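Local coordinates for polyhomeotic-proximal chromatin protein (Drosophila melanogaster, PDB 1KW4) that helps keep homeotic genes repressed as a Polycomb group chromatin protein of the PRC1 complex, and forms a helical polymer through its SAM domain, at residues K55-V58 / G62-L65. The protein carries 1 engineered substitution. Residues are numbered along the deposited sequence; the frame is centred on the assembly and turned at random.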
loop_
_atom_site.group_PDB
_atom_site.type_symbol
_atom_site.label_atom_id
_atom_site.label_comp_id
_atom_site.label_asym_id
_atom_site.label_seq_id
_atom_site.Cartn_x
_atom_site.Cartn_y
_atom_site.Cartn_z
ATOM N N LYS A 55 2.972 -8.739 -7.873
ATOM C CA LYS A 55 2.820 -10.166 -7.566
ATOM C C LYS A 55 2.394 -10.429 -6.119
ATOM O O LYS A 55 1.567 -11.303 -5.856
ATOM C CB LYS A 55 4.131 -10.917 -7.839
ATOM C CG LYS A 55 5.218 -10.654 -6.801
ATOM C CD LYS A 55 6.405 -11.602 -6.934
ATOM C CE LYS A 55 7.269 -11.269 -8.137
ATOM N NZ LYS A 55 8.478 -12.144 -8.191
ATOM N N HIS A 56 2.974 -9.681 -5.183
ATOM C CA HIS A 56 2.664 -9.833 -3.766
ATOM C C HIS A 56 1.239 -9.388 -3.457
ATOM O O HIS A 56 0.537 -10.021 -2.668
ATOM C CB HIS A 56 3.646 -9.008 -2.931
ATOM C CG HIS A 56 5.076 -9.413 -3.109
ATOM N ND1 HIS A 56 6.108 -8.501 -3.131
ATOM C CD2 HIS A 56 5.646 -10.632 -3.251
ATOM C CE1 HIS A 56 7.254 -9.143 -3.281
ATOM N NE2 HIS A 56 7.003 -10.436 -3.355
ATOM N N LEU A 57 0.828 -8.287 -4.075
ATOM C CA LEU A 57 -0.507 -7.737 -3.878
ATOM C C LEU A 57 -1.582 -8.676 -4.414
ATOM O O LEU A 57 -2.529 -9.020 -3.707
ATOM C CB LEU A 57 -0.621 -6.378 -4.579
ATOM C CG LEU A 57 0.274 -5.258 -4.036
ATOM C CD1 LEU A 57 0.265 -4.065 -4.978
ATOM C CD2 LEU A 57 -0.208 -4.860 -2.657
ATOM N N VAL A 58 -1.427 -9.085 -5.669
ATOM C CA VAL A 58 -2.390 -9.968 -6.314
ATOM C C VAL A 58 -2.339 -11.397 -5.776
ATOM O O VAL A 58 -3.352 -11.935 -5.329
ATOM C CB VAL A 58 -2.172 -9.994 -7.847
ATOM C CG1 VAL A 58 -3.131 -10.984 -8.497
ATOM C CG2 VAL A 58 -2.385 -8.603 -8.425
ATOM N N GLY A 62 -4.249 -11.422 -2.486
ATOM C CA GLY A 62 -5.522 -11.670 -3.155
ATOM C C GLY A 62 -6.269 -10.449 -3.667
ATOM O O GLY A 62 -7.491 -10.467 -3.824
HETATM N N MSE A 63 -5.524 -9.391 -3.951
HETATM C CA MSE A 63 -6.091 -8.137 -4.435
HETATM C C MSE A 63 -6.405 -8.173 -5.934
HETATM O O MSE A 63 -5.771 -8.908 -6.694
HETATM C CB MSE A 63 -5.087 -7.022 -4.143
HETATM C CG MSE A 63 -5.573 -5.614 -4.347
HETATM SE SE MSE A 63 -4.187 -4.426 -3.700
HETATM C CE MSE A 63 -4.149 -4.983 -1.861
ATOM N N LYS A 64 -7.395 -7.385 -6.353
ATOM C CA LYS A 64 -7.746 -7.300 -7.769
ATOM C C LYS A 64 -6.613 -6.527 -8.449
ATOM O O LYS A 64 -5.942 -5.700 -7.820
ATOM C CB LYS A 64 -9.089 -6.587 -7.953
ATOM C CG LYS A 64 -10.285 -7.431 -7.515
ATOM C CD LYS A 64 -11.611 -6.753 -7.824
ATOM C CE LYS A 64 -12.782 -7.703 -7.587
ATOM N NZ LYS A 64 -14.077 -7.170 -8.115
ATOM N N LEU A 65 -6.396 -6.798 -9.731
ATOM C CA LEU A 65 -5.305 -6.168 -10.466
ATOM C C LEU A 65 -5.315 -4.641 -10.554
ATOM O O LEU A 65 -4.258 -4.012 -10.463
ATOM C CB LEU A 65 -5.226 -6.771 -11.877
ATOM C CG LEU A 65 -4.016 -6.381 -12.734
ATOM C CD1 LEU A 65 -2.722 -6.748 -12.020
ATOM C CD2 LEU A 65 -4.104 -7.100 -14.078
#
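L57 and V58 of helix 54-60 meet the chain as it leaves that helix through G62 and M63. A backbone hydrogen bond from M63 N to L57 O (3.0 Å) links the segments. It is nearly straight at the hydrogen (164°), but the donor lies 27° from the carbonyl plane. The bond reaches back six residues, one more than the long bond of a classical Schellman motif, and the helix widens into a pi turn at 56-58. Helical torsions end at G62, whose positive phi helps turn the chain across the helix end, where M63 N can face L57 O. Two CA-H...O contacts add to the backbone contact: G62 CA lies 3.1 Å from V58 O, and V58 CA lies 3.6 Å from M63 O. Both methyls of V58 also rest against M63 O.

The apolar contacts fall into two pairs. Selenomethionine M63 runs alongside L57, the two side chains nearly parallel. Its CG is anti to the backbone N, and a bend at chi3 (-61°) turns CE to L57 CD2 at 4.0 Å, while SE lies near CB and CD2 of the same leucine. V58 CG2 touches L65 CD1 at 4.1 Å, at the start of the next helix.

The turn joins helix 54-60 to helix 65-78 of the SAM domain's helical bundle. L57 and M63 are buried against F39 of helix 36-41, and they also touch helix 65-78, L57 at A68 and V72, M63 at I71. K64, the N-cap residue of helix 65-78, donates its backbone N-H to Y35 OH.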